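Local atomic coordinates of 3-oxo-tetronate kinase (Haemophilus influenzae, PDB entry 1YZY), a protein that catalyses the ATP-dependent phosphorylation of 3-oxo-tetronate to 3-oxo-tetronate 4-phosphate, as a member of the four-carbon acid sugar kinase family. Residues 164-169 with 195-200; 171-176 with 201-206; 124-129 with 152-157; 109-114 with 191-196; 178-183 with 208-213. All blocks are in the same frame, centred on the assembly; numbering follows the deposited sequence.

Interaction 1 (164-169 with 195-200)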
# COMPACT_ATOMS: atom_id res chain seq x y z
N THR A 164 16.34 22.27 8.13
CA THR A 164 15.50 21.43 8.98
C THR A 164 15.68 21.62 10.50
O THR A 164 16.79 21.55 11.02
CB THR A 164 15.74 19.94 8.63
OG1 THR A 164 15.82 19.78 7.21
CG2 THR A 164 14.61 19.07 9.16
N GLY A 165 14.56 21.85 11.19
CA GLY A 165 14.58 22.04 12.64
C GLY A 165 14.10 20.82 13.41
O GLY A 165 13.95 19.74 12.84
N LEU A 166 13.91 20.98 14.72
CA LEU A 166 13.44 19.88 15.58
C LEU A 166 12.55 20.41 16.73
O LEU A 166 12.76 21.47 17.33
CB LEU A 166 14.62 19.12 16.19
CG LEU A 166 14.26 18.06 17.24
CD1 LEU A 166 13.66 16.85 16.56
CD2 LEU A 166 15.48 17.65 18.03
N VAL A 167 11.51 19.62 16.97
CA VAL A 167 10.51 19.73 18.02
C VAL A 167 10.84 18.59 18.96
O VAL A 167 10.31 17.51 18.70
CB VAL A 167 9.03 19.66 17.58
CG1 VAL A 167 8.10 19.90 18.79
CG2 VAL A 167 8.76 20.71 16.47
N ALA A 168 11.68 18.77 19.97
CA ALA A 168 12.03 17.65 20.82
C ALA A 168 10.93 17.02 21.67
O ALA A 168 9.89 17.62 21.92
CB ALA A 168 13.19 18.11 21.70
N TYR A 169 11.19 15.78 22.07
CA TYR A 169 10.30 14.99 22.90
C TYR A 169 9.73 15.80 24.06
O TYR A 169 8.51 15.87 24.25
CB TYR A 169 11.09 13.79 23.45
CG TYR A 169 10.41 13.02 24.57
CD1 TYR A 169 9.39 12.10 24.30
CD2 TYR A 169 10.78 13.22 25.90
CE1 TYR A 169 8.77 11.39 25.32
CE2 TYR A 169 10.17 12.52 26.93
CZ TYR A 169 9.16 11.60 26.64
OH TYR A 169 8.56 10.89 27.65
N VAL A 195 11.47 18.26 12.03
CA VAL A 195 11.43 16.86 12.45
C VAL A 195 10.75 16.91 13.83
O VAL A 195 10.88 17.89 14.56
CB VAL A 195 12.87 16.27 12.60
CG1 VAL A 195 12.83 14.87 13.19
CG2 VAL A 195 13.56 16.25 11.25
N VAL A 196 9.96 15.89 14.14
CA VAL A 196 9.27 15.85 15.42
C VAL A 196 9.50 14.47 16.04
O VAL A 196 9.32 13.43 15.39
CB VAL A 196 7.75 16.13 15.28
CG1 VAL A 196 7.09 16.20 16.65
CG2 VAL A 196 7.51 17.43 14.54
N ASP A 197 9.97 14.48 17.29
CA ASP A 197 10.24 13.26 18.03
C ASP A 197 8.99 12.43 18.31
O ASP A 197 7.86 12.93 18.27
CB ASP A 197 10.92 13.61 19.36
CG ASP A 197 12.41 13.83 19.22
OD1 ASP A 197 12.94 13.77 18.10
OD2 ASP A 197 13.05 14.06 20.27
N ALA A 198 9.20 11.16 18.65
CA ALA A 198 8.12 10.25 18.99
C ALA A 198 8.70 8.91 19.39
O ALA A 198 9.12 8.13 18.54
CB ALA A 198 7.16 10.08 17.81
N VAL A 199 8.82 8.68 20.69
CA VAL A 199 9.34 7.41 21.19
C VAL A 199 8.16 6.56 21.66
O VAL A 199 8.31 5.38 21.99
CB VAL A 199 10.33 7.61 22.35
CG1 VAL A 199 11.64 8.15 21.83
CG2 VAL A 199 9.74 8.55 23.40
N ASP A 200 6.98 7.17 21.63
CA ASP A 200 5.73 6.57 22.05
C ASP A 200 4.63 7.06 21.09
O ASP A 200 4.68 8.20 20.63
CB ASP A 200 5.42 6.99 23.48
CG ASP A 200 4.12 6.44 23.98
OD1 ASP A 200 3.12 7.18 23.97
OD2 ASP A 200 4.10 5.26 24.37

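Interaction 2 (171-176 with 201-206)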
# COMPACT_ATOMS: atom_id res chain seq x y z
N ASP A 171 9.12 18.72 24.47
CA ASP A 171 8.09 19.67 24.06
C ASP A 171 6.84 19.02 23.51
O ASP A 171 5.75 19.58 23.60
CB ASP A 171 8.63 20.63 23.01
CG ASP A 171 9.64 21.60 23.57
OD1 ASP A 171 9.23 22.55 24.27
OD2 ASP A 171 10.85 21.42 23.31
N VAL A 172 6.99 17.87 22.86
CA VAL A 172 5.82 17.20 22.31
C VAL A 172 4.93 16.72 23.46
O VAL A 172 3.70 16.87 23.41
CB VAL A 172 6.20 15.98 21.39
CG1 VAL A 172 4.97 15.48 20.65
CG2 VAL A 172 7.26 16.38 20.38
N ILE A 173 5.54 16.17 24.50
CA ILE A 173 4.76 15.68 25.63
C ILE A 173 3.96 16.75 26.36
O ILE A 173 3.16 16.44 27.24
CB ILE A 173 5.62 14.89 26.63
CG1 ILE A 173 6.70 15.78 27.24
CG2 ILE A 173 6.21 13.68 25.93
CD1 ILE A 173 7.58 15.06 28.23
N LYS A 174 4.14 18.01 25.98
CA LYS A 174 3.41 19.11 26.59
C LYS A 174 2.12 19.44 25.84
O LYS A 174 1.33 20.26 26.29
CB LYS A 174 4.28 20.36 26.71
CG LYS A 174 5.49 20.16 27.61
CD LYS A 174 6.23 21.47 27.83
CE LYS A 174 7.39 21.28 28.80
NZ LYS A 174 8.04 22.57 29.15
N GLY A 175 1.93 18.82 24.67
CA GLY A 175 0.70 19.07 23.94
C GLY A 175 0.77 19.71 22.57
O GLY A 175 1.82 20.16 22.12
N ALA A 176 -0.38 19.74 21.91
CA ALA A 176 -0.53 20.31 20.57
C ALA A 176 -0.20 21.78 20.52
O ALA A 176 0.51 22.21 19.62
CB ALA A 176 -1.95 20.08 20.06
N ASN A 201 3.64 6.22 20.82
CA ASN A 201 2.56 6.56 19.90
C ASN A 201 1.72 7.79 20.23
O ASN A 201 1.15 8.39 19.32
CB ASN A 201 1.64 5.35 19.70
CG ASN A 201 1.95 4.47 18.50
OD1 ASN A 201 3.05 3.95 18.37
ND2 ASN A 201 0.99 4.32 17.59
N SER A 202 1.60 8.14 21.50
CA SER A 202 0.81 9.32 21.84
C SER A 202 1.43 10.59 21.26
O SER A 202 0.73 11.59 21.08
CB SER A 202 0.62 9.45 23.36
OG SER A 202 1.84 9.72 24.04
N GLN A 203 2.73 10.55 20.96
CA GLN A 203 3.40 11.71 20.37
C GLN A 203 2.88 11.99 18.95
O GLN A 203 2.95 13.13 18.49
CB GLN A 203 4.92 11.50 20.33
CG GLN A 203 5.67 11.96 21.57
CD GLN A 203 5.85 10.85 22.58
OE1 GLN A 203 5.12 10.75 23.56
NE2 GLN A 203 6.88 10.03 22.38
N LEU A 204 2.43 10.95 18.25
CA LEU A 204 1.89 11.10 16.89
C LEU A 204 0.48 11.64 16.97
O LEU A 204 0.01 12.34 16.06
CB LEU A 204 1.92 9.76 16.14
CG LEU A 204 3.32 9.20 15.86
CD1 LEU A 204 3.22 7.77 15.38
CD2 LEU A 204 4.05 10.10 14.84
N GLU A 205 -0.19 11.29 18.06
CA GLU A 205 -1.54 11.73 18.34
C GLU A 205 -1.53 13.25 18.61
O GLU A 205 -2.45 13.98 18.22
CB GLU A 205 -2.05 10.95 19.56
CG GLU A 205 -3.52 11.11 19.90
CD GLU A 205 -3.99 10.09 20.93
OE1 GLU A 205 -5.21 9.95 21.11
OE2 GLU A 205 -3.13 9.41 21.54
N VAL A 206 -0.48 13.71 19.30
CA VAL A 206 -0.30 15.13 19.60
C VAL A 206 0.01 15.89 18.31
O VAL A 206 -0.59 16.93 18.03
CB VAL A 206 0.87 15.34 20.60
CG1 VAL A 206 1.24 16.82 20.72
CG2 VAL A 206 0.50 14.79 21.98

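Interaction 3 (124-129 with 152-157)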
# COMPACT_ATOMS: atom_id res chain seq x y z
N ASN A 124 15.48 12.95 19.64
CA ASN A 124 16.46 14.02 19.39
C ASN A 124 16.68 14.13 17.89
O ASN A 124 17.75 14.55 17.43
CB ASN A 124 17.79 13.75 20.12
CG ASN A 124 17.93 14.54 21.42
OD1 ASN A 124 17.36 15.63 21.58
ND2 ASN A 124 18.69 14.00 22.36
N GLY A 125 15.65 13.78 17.13
CA GLY A 125 15.74 13.84 15.69
C GLY A 125 16.44 12.65 15.08
O GLY A 125 16.56 12.58 13.86
N TYR A 126 16.93 11.74 15.92
CA TYR A 126 17.61 10.54 15.44
C TYR A 126 16.58 9.43 15.24
O TYR A 126 15.76 9.17 16.13
CB TYR A 126 18.64 10.04 16.46
CG TYR A 126 19.83 10.94 16.67
CD1 TYR A 126 21.07 10.63 16.11
CD2 TYR A 126 19.72 12.10 17.44
CE1 TYR A 126 22.18 11.45 16.31
CE2 TYR A 126 20.82 12.93 17.65
CZ TYR A 126 22.05 12.60 17.09
OH TYR A 126 23.15 13.41 17.31
N LEU A 127 16.63 8.75 14.09
CA LEU A 127 15.70 7.67 13.81
C LEU A 127 16.26 6.34 14.28
O LEU A 127 17.43 6.02 14.05
CB LEU A 127 15.39 7.60 12.30
CG LEU A 127 14.37 6.55 11.81
CD1 LEU A 127 12.98 6.87 12.34
CD2 LEU A 127 14.35 6.55 10.29
N PHE A 128 15.43 5.59 14.99
CA PHE A 128 15.80 4.28 15.49
C PHE A 128 14.95 3.26 14.75
O PHE A 128 13.80 3.53 14.39
CB PHE A 128 15.57 4.18 17.00
CG PHE A 128 16.56 4.96 17.83
CD1 PHE A 128 17.66 4.33 18.40
CD2 PHE A 128 16.41 6.34 18.02
CE1 PHE A 128 18.60 5.04 19.15
CE2 PHE A 128 17.34 7.07 18.76
CZ PHE A 128 18.44 6.42 19.33
N VAL A 129 15.55 2.12 14.45
CA VAL A 129 14.86 1.03 13.77
C VAL A 129 15.00 -0.19 14.69
O VAL A 129 15.93 -0.99 14.72
CB VAL A 129 15.62 0.60 12.49
CG1 VAL A 129 14.96 -0.62 11.88
CG2 VAL A 129 15.61 1.74 11.49
N LEU A 152 17.93 12.81 11.31
CA LEU A 152 17.00 13.26 10.28
C LEU A 152 17.17 14.67 9.76
O LEU A 152 16.91 14.93 8.58
CB LEU A 152 15.55 13.04 10.74
CG LEU A 152 15.12 11.57 10.88
CD1 LEU A 152 13.85 11.44 11.71
CD2 LEU A 152 14.94 10.97 9.49
N MET A 153 17.52 15.61 10.64
CA MET A 153 17.73 16.99 10.21
C MET A 153 18.92 17.04 9.26
O MET A 153 18.94 17.84 8.33
CB MET A 153 17.99 17.92 11.40
CG MET A 153 16.81 18.16 12.33
SD MET A 153 16.49 16.76 13.40
CE MET A 153 17.93 16.76 14.44
N ARG A 154 19.92 16.20 9.52
CA ARG A 154 21.12 16.13 8.68
C ARG A 154 20.82 15.45 7.35
O ARG A 154 21.34 15.85 6.30
CB ARG A 154 22.27 15.40 9.40
CG ARG A 154 22.94 16.23 10.50
CD ARG A 154 24.34 15.73 10.84
NE ARG A 154 24.39 14.34 11.30
CZ ARG A 154 24.60 13.97 12.57
NH1 ARG A 154 24.76 14.87 13.53
NH2 ARG A 154 24.70 12.68 12.86
N LEU A 155 20.01 14.39 7.41
CA LEU A 155 19.62 13.65 6.21
C LEU A 155 18.80 14.54 5.30
O LEU A 155 19.02 14.57 4.09
CB LEU A 155 18.79 12.42 6.59
CG LEU A 155 19.53 11.29 7.27
CD1 LEU A 155 18.53 10.26 7.75
CD2 LEU A 155 20.57 10.69 6.33
N MET A 156 17.84 15.26 5.87
CA MET A 156 17.01 16.14 5.06
C MET A 156 17.79 17.33 4.50
O MET A 156 17.58 17.73 3.35
CB MET A 156 15.80 16.63 5.87
CG MET A 156 14.85 17.53 5.07
SD MET A 156 13.99 16.74 3.69
CE MET A 156 12.93 18.09 3.16
N ASP A 157 18.67 17.90 5.32
CA ASP A 157 19.47 19.06 4.91
C ASP A 157 20.34 18.77 3.70
O ASP A 157 20.61 19.66 2.89
CB ASP A 157 20.35 19.55 6.06
CG ASP A 157 19.62 20.45 7.05
OD1 ASP A 157 18.43 20.79 6.83
OD2 ASP A 157 20.25 20.84 8.05

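Interaction 4 (109-114 with 191-196)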
# COMPACT_ATOMS: atom_id res chain seq x y z
N THR A 109 6.62 22.75 6.80
CA THR A 109 5.96 21.45 6.90
C THR A 109 6.71 20.61 7.92
O THR A 109 7.76 21.03 8.41
CB THR A 109 5.94 20.72 5.51
OG1 THR A 109 5.08 19.56 5.59
CG2 THR A 109 7.34 20.26 5.10
N VAL A 110 6.17 19.44 8.28
CA VAL A 110 6.80 18.53 9.24
C VAL A 110 7.35 17.26 8.58
O VAL A 110 6.93 16.87 7.50
CB VAL A 110 5.82 18.10 10.37
CG1 VAL A 110 5.25 19.32 11.05
CG2 VAL A 110 4.70 17.21 9.82
N ILE A 111 8.27 16.61 9.27
CA ILE A 111 8.90 15.39 8.78
C ILE A 111 8.83 14.35 9.89
O ILE A 111 9.28 14.60 11.01
CB ILE A 111 10.39 15.67 8.43
CG1 ILE A 111 10.47 16.59 7.22
CG2 ILE A 111 11.17 14.37 8.26
CD1 ILE A 111 11.87 17.00 6.89
N THR A 112 8.25 13.19 9.60
CA THR A 112 8.17 12.14 10.60
C THR A 112 7.88 10.74 10.09
O THR A 112 6.76 10.42 9.73
CB THR A 112 7.16 12.48 11.74
OG1 THR A 112 7.05 11.37 12.63
CG2 THR A 112 5.79 12.83 11.18
N PRO A 113 8.93 9.93 9.93
CA PRO A 113 8.80 8.55 9.47
C PRO A 113 8.58 7.56 10.62
O PRO A 113 8.92 6.38 10.54
CB PRO A 113 10.22 8.23 8.98
CG PRO A 113 11.09 9.13 9.79
CD PRO A 113 10.32 10.40 9.76
N ALA A 114 7.99 8.06 11.70
CA ALA A 114 7.77 7.38 12.97
C ALA A 114 6.41 6.70 13.19
O ALA A 114 5.37 7.18 12.76
CB ALA A 114 8.14 8.18 14.22
N TYR A 191 13.52 28.02 9.53
CA TYR A 191 13.42 26.61 9.18
C TYR A 191 12.24 26.40 8.24
O TYR A 191 11.18 27.00 8.43
CB TYR A 191 13.25 25.76 10.44
CG TYR A 191 14.49 25.67 11.29
CD1 TYR A 191 15.60 24.94 10.86
CD2 TYR A 191 14.55 26.28 12.54
CE1 TYR A 191 16.74 24.83 11.65
CE2 TYR A 191 15.69 26.18 13.34
CZ TYR A 191 16.78 25.46 12.89
OH TYR A 191 17.91 25.38 13.65
N ARG A 192 12.45 25.57 7.22
CA ARG A 192 11.42 25.27 6.23
C ARG A 192 10.71 23.95 6.56
O ARG A 192 9.58 23.70 6.11
CB ARG A 192 12.06 25.21 4.83
CG ARG A 192 11.08 25.21 3.66
CD ARG A 192 11.82 25.24 2.33
NE ARG A 192 10.95 25.17 1.15
CZ ARG A 192 10.12 26.13 0.76
NH1 ARG A 192 9.39 25.96 -0.33
NH2 ARG A 192 9.98 27.24 1.47
N TYR A 193 11.38 23.09 7.32
CA TYR A 193 10.83 21.80 7.75
C TYR A 193 11.17 21.56 9.21
O TYR A 193 12.17 22.08 9.73
CB TYR A 193 11.40 20.63 6.93
CG TYR A 193 12.01 21.02 5.61
CD1 TYR A 193 13.40 21.17 5.50
CD2 TYR A 193 11.21 21.26 4.49
CE1 TYR A 193 13.97 21.57 4.30
CE2 TYR A 193 11.78 21.66 3.29
CZ TYR A 193 13.15 21.81 3.20
OH TYR A 193 13.71 22.21 2.02
N ALA A 194 10.39 20.69 9.85
CA ALA A 194 10.59 20.37 11.25
C ALA A 194 10.40 18.90 11.56
O ALA A 194 9.32 18.36 11.35
CB ALA A 194 9.64 21.18 12.11
N VAL A 195 11.47 18.26 12.03
CA VAL A 195 11.43 16.86 12.45
C VAL A 195 10.75 16.91 13.83
O VAL A 195 10.88 17.89 14.56
CB VAL A 195 12.87 16.27 12.60
CG1 VAL A 195 12.83 14.87 13.19
CG2 VAL A 195 13.56 16.25 11.25
N VAL A 196 9.96 15.89 14.14
CA VAL A 196 9.27 15.85 15.42
C VAL A 196 9.50 14.47 16.04
O VAL A 196 9.32 13.43 15.39
CB VAL A 196 7.75 16.13 15.28
CG1 VAL A 196 7.09 16.20 16.65
CG2 VAL A 196 7.51 17.43 14.54
O HOH W 1 6.79 12.10 15.20

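Interaction 5 (178-183 with 208-213)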
# COMPACT_ATOMS: atom_id res chain seq x y z
N ARG A 178 1.70 23.58 22.53
CA ARG A 178 3.13 23.80 22.74
C ARG A 178 3.90 23.48 21.46
O ARG A 178 4.92 24.11 21.17
CB ARG A 178 3.64 22.93 23.90
CG ARG A 178 5.15 22.94 24.10
CD ARG A 178 5.68 24.36 24.33
NE ARG A 178 7.15 24.40 24.36
CZ ARG A 178 7.87 25.49 24.11
NH1 ARG A 178 7.28 26.65 23.82
NH2 ARG A 178 9.19 25.40 24.06
N VAL A 179 3.45 22.46 20.74
CA VAL A 179 4.09 22.06 19.49
C VAL A 179 3.94 23.18 18.48
O VAL A 179 4.88 23.49 17.76
CB VAL A 179 3.49 20.73 18.95
CG1 VAL A 179 4.05 20.42 17.57
CG2 VAL A 179 3.83 19.60 19.90
N GLN A 180 2.77 23.79 18.43
CA GLN A 180 2.51 24.89 17.51
C GLN A 180 3.36 26.11 17.85
O GLN A 180 3.67 26.93 16.98
CB GLN A 180 1.03 25.26 17.51
CG GLN A 180 0.14 24.14 17.03
CD GLN A 180 -1.33 24.49 17.10
OE1 GLN A 180 -2.17 23.76 16.56
NE2 GLN A 180 -1.66 25.60 17.76
N GLU A 181 3.64 26.27 19.14
CA GLU A 181 4.46 27.37 19.60
C GLU A 181 5.89 27.09 19.15
O GLU A 181 6.63 28.00 18.81
CB GLU A 181 4.37 27.52 21.13
CG GLU A 181 2.99 27.95 21.63
CD GLU A 181 2.91 28.12 23.16
OE1 GLU A 181 3.86 27.75 23.90
OE2 GLU A 181 1.88 28.65 23.63
N CYS A 182 6.29 25.82 19.18
CA CYS A 182 7.62 25.44 18.73
C CYS A 182 7.68 25.58 17.20
O CYS A 182 8.74 25.87 16.65
CB CYS A 182 7.95 24.00 19.13
SG CYS A 182 8.24 23.70 20.90
N PHE A 183 6.57 25.29 16.52
CA PHE A 183 6.49 25.42 15.06
C PHE A 183 6.69 26.89 14.70
O PHE A 183 7.38 27.22 13.73
CB PHE A 183 5.11 24.99 14.53
CG PHE A 183 4.89 23.50 14.44
CD1 PHE A 183 5.96 22.61 14.48
CD2 PHE A 183 3.61 22.99 14.30
CE1 PHE A 183 5.74 21.23 14.39
CE2 PHE A 183 3.38 21.62 14.21
CZ PHE A 183 4.45 20.74 14.26
N ALA A 208 -0.56 14.95 15.23
CA ALA A 208 -1.75 14.88 14.37
C ALA A 208 -2.67 16.06 14.62
O ALA A 208 -3.22 16.65 13.69
CB ALA A 208 -2.49 13.58 14.62
N GLU A 209 -2.85 16.39 15.90
CA GLU A 209 -3.69 17.50 16.32
C GLU A 209 -3.03 18.83 15.98
O GLU A 209 -3.70 19.78 15.58
CB GLU A 209 -3.95 17.40 17.83
CG GLU A 209 -5.39 17.61 18.23
CD GLU A 209 -5.65 19.00 18.77
OE1 GLU A 209 -5.27 19.26 19.93
OE2 GLU A 209 -6.25 19.82 18.04
N ALA A 210 -1.71 18.89 16.15
CA ALA A 210 -0.95 20.10 15.87
C ALA A 210 -0.95 20.48 14.37
O ALA A 210 -1.06 21.66 14.02
CB ALA A 210 0.48 19.94 16.39
N VAL A 211 -0.83 19.47 13.50
CA VAL A 211 -0.82 19.69 12.06
C VAL A 211 -2.20 19.64 11.40
O VAL A 211 -2.32 19.47 10.19
CB VAL A 211 0.10 18.66 11.35
CG1 VAL A 211 1.54 18.82 11.81
CG2 VAL A 211 -0.39 17.25 11.60
N ALA A 212 -3.25 19.86 12.19
CA ALA A 212 -4.62 19.82 11.69
C ALA A 212 -4.97 20.85 10.61
O ALA A 212 -5.97 20.69 9.91
CB ALA A 212 -5.58 19.97 12.85
N ASP A 213 -4.20 21.92 10.52
CA ASP A 213 -4.47 22.96 9.52
C ASP A 213 -3.36 23.15 8.51
O ASP A 213 -3.40 24.10 7.71
CB ASP A 213 -4.80 24.29 10.20
CG ASP A 213 -6.13 24.26 10.93
OD1 ASP A 213 -7.16 23.92 10.29
OD2 ASP A 213 -6.16 24.57 12.14

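Interaction 1 (164-169 with 195-200)
Asp197 reaches across to Leu166 and Tyr169 just beyond the point where two parallel strands end. Its CB lies 3.5 Å from Tyr169 N. CG is anti to the carbonyl carbon (chi1 -82°), and this holds the carboxylate between the 166-169 backbone and the 124-125 turn. OD1 meets the methyl CD1 of Leu166 at 3.5 Å and also accepts a bond from Gly125 N. OD2 accepts a hydrogen bond from Tyr169 N at 3.1 Å on its anti side, with the donor 34° out of the carboxylate plane, and another from Asn124 N. In the strands before it, Val195 N to Gly165 O and Val167 N to Val195 O are both 3.0 Å, whereas Asp197 N reaches Val167 O only in a weak bond of 3.4 Å. Branched Val167 and Val196 suit extended chain, and lie alongside each other with their CG2 methyls 4.0 Å apart. Further out, Val199 CG2 comes to CE1 of the Tyr169 ring at 3.6 Å, the two side chains crossing at about a right angle. Three backbone N-H groups therefore share one buried carboxylate, which would favour its anionic form and ties the helix start and the 124-125 turn to the strand end.

Interaction 2 (171-176 with 201-206)
Val172 and Gln203 face each other with their CA atoms 6.3 Å apart, and the backbones draw closer toward Ala176 and Val206, where the separation is 5.3 Å. Residues 172-175 form a type I turn, closed by Gly175 N to Val172 O at 2.9 Å, and Gly175 then serves as the N-cap of helix 176-188. Its positive phi of 117° is one that glycine adopts readily, since a CB would strike the preceding carbonyl O. Opposite this turn, residues 202-206 belong to helix 202-210.

The side chain that does most of the work is Val206, which points at the turn. Its CG1 stands anti to the backbone N (chi1 169°), a rotation that lays it on the peptide between Gly175 and Ala176, 3.5 Å from Gly175 C. The same methyl lies 4.0 Å from Val172 CG1. A compact, branched residue fits here because it can lie close against a glycine backbone that carries no side chain while touching a second valine. Val172 CG1 also meets Gln203 CG at 3.7 Å; these two side chains cross at about a right angle, and the aliphatic part of the glutamine serves as the apolar surface. Ile173 forms the exposed flank of the contact. Val179 of helix 176-188 also packs on Val206.

No hydrogen bond joins the two segments. Their cohesion is van der Waals packing, and it depends on methyl groups lying flush against a turn closed by its own Gly175 N to Val172 O bond.

Interaction 3 (124-129 with 152-157)
A tight beta hairpin meets the beginning of a helix where Gly125 touches Leu152. Asn124 and Gly125 link the antiparallel strands 120-123 and 126-129 with backbone angles of the type I' turn, and Leu152 opens helix 152-159. The one hydrogen bond between the segments runs from Leu152 N to Gly125 O, 2.9 Å long, with the donor tilted 24° from the carbonyl plane. An N-H of the first helical turn has no carbonyl within its own helix to bond to, and here the hairpin supplies one.

Glycine suits the turn twice over: its phi is positive, and a CB would run into the end of Met153. That methionine is bent at chi2 and chi3 (75° and 67°), which folds its tip back over the turn. SD comes within 3.8 Å of Gly125 CA, while the methyl CE lies 3.7 Å from Asn124 O. An unbranched, flexible chain can follow such a surface closely. The side chain of Leu152 leans over the carbonyl that its own N-H binds, with CB 3.3 Å from Gly125 O, and its CD1 continues to CB of Leu127 at 4.2 Å. At the outer edge the contact is looser: Tyr126 OH and Arg154 NH1 are 4.4 Å apart, too far for a hydrogen bond, and the arginine's salt bridge goes to Asp149.

Leu152 also packs on Ile122, in the other strand of the hairpin. The same residues carry the helix onto the parallel sheet, Leu152 and Met153 against Val195 of strand 193-196, and Met153 also against Thr164 and Leu166 of strand 164-167.

Interaction 4 (109-114 with 191-196)
Ile111 N donates a hydrogen bond to Ala194 O over 2.9 Å, the shortest direct bond between the segments, arriving 44° above the carbonyl plane. The bonds flanking it are weak: Ala194 N to Thr109 O has an N-H...O angle of only 133°, and Val196 N to Ile111 O stretches to 3.5 Å. Close CA-H...O contacts accompany them, such as Tyr193 CA to Thr109 O at 3.2 Å. Past the last of these bonds the strands part, and a water takes over, lying 2.7 Å from Thr112 OG1 and 2.9 Å from Val196 O and bridging the two.

Strand 193-196 is the middle one of a three-stranded parallel sheet, between 109-111 and 164-167. Both faces are buried, and most of the side chains on them are apolar. On one face stand Thr109, Ile111, Tyr193 and Val195, covered by helices 93-104 and 152-159. There Ile111 CD1 packs on Tyr193 CB at 3.7 Å, while Thr109 CG2 comes to the edge of the tyrosine ring. Arg192 CB sits over the centre of one ring face. Tyr193 combines apolar bulk with a polar end: its hydroxyl bonds to Asp98 and to Gly162 N, and Asp98 also forms a salt bridge with Arg192. The other face carries Val110 and the small Ala194. Val110 CB lies 3.6 Å from Ala194 O, and CG1, anti to the carbonyl carbon (chi1 -55°), extends toward Phe183 and Val211.

Interaction 5 (178-183 with 208-213)
Ala210 presents its single methyl to Val179 and Phe183, and this is where the two helices come tightly together. Ala210 CB lies 3.8 Å from Val179 CG1 and 4.0 Å from Phe183 CE2. Because alanine carries nothing beyond CB, the backbones can approach closely, with the CA atoms of Gln180 and Ala210 only 6.1 Å apart. The phenylalanine ring continues the apolar surface: the same CE2 reaches CG1 of Val211, a residue just past the helix end, at 4.1 Å, the two side chains crossing obliquely. Val179 O of the ring's own helix lies 3.3 Å above the Phe183 ring plane, offset toward the rim.

On the solvent side the contact is slack. Gln180 extends its chain beyond CG alongside the end of helix 202-210, and its OE1 comes to 3.5 Å from Ala210 O; since both are acceptors, no hydrogen bond forms between them. A long polar residue suits this exposed rim, where its chain can cover part of the neighbouring backbone while its amide lies at the surface.

Toward the sheet, Phe183 rests on Val110 and Val167, and Val211 on Val110. The arrangement is that of neighbouring helices in an alpha/beta layer: the connection between the adjacent parallel strands 164-167 and 193-196 runs through short helix 169-172 and helix 176-188, a beta-alpha-beta crossover, and helix 202-210 follows the second strand and packs beside it.

In the fold
Interactions 1, 4 and 5 are buried, whereas 2 and 3 are partly exposed. Interactions 1 and 4 build the small parallel sheet, sharing Val195 and Val196 of its middle strand, and rely on backbone hydrogen bonds, more regular in interaction 1 than in interaction 4. Interactions 2 and 5 both use helix 202-210 and lack hydrogen bonds between their segments, relying on apolar contacts. They lie on the sheet face bearing Val110, Val167 and Val196, where Phe183 and Val172 meet the strands. Interaction 3 lies across the sheet from them, about 18 and 20 Å away between centres, and combines one backbone bond with methionine packing; Asp197 connects its hairpin turn to interaction 1.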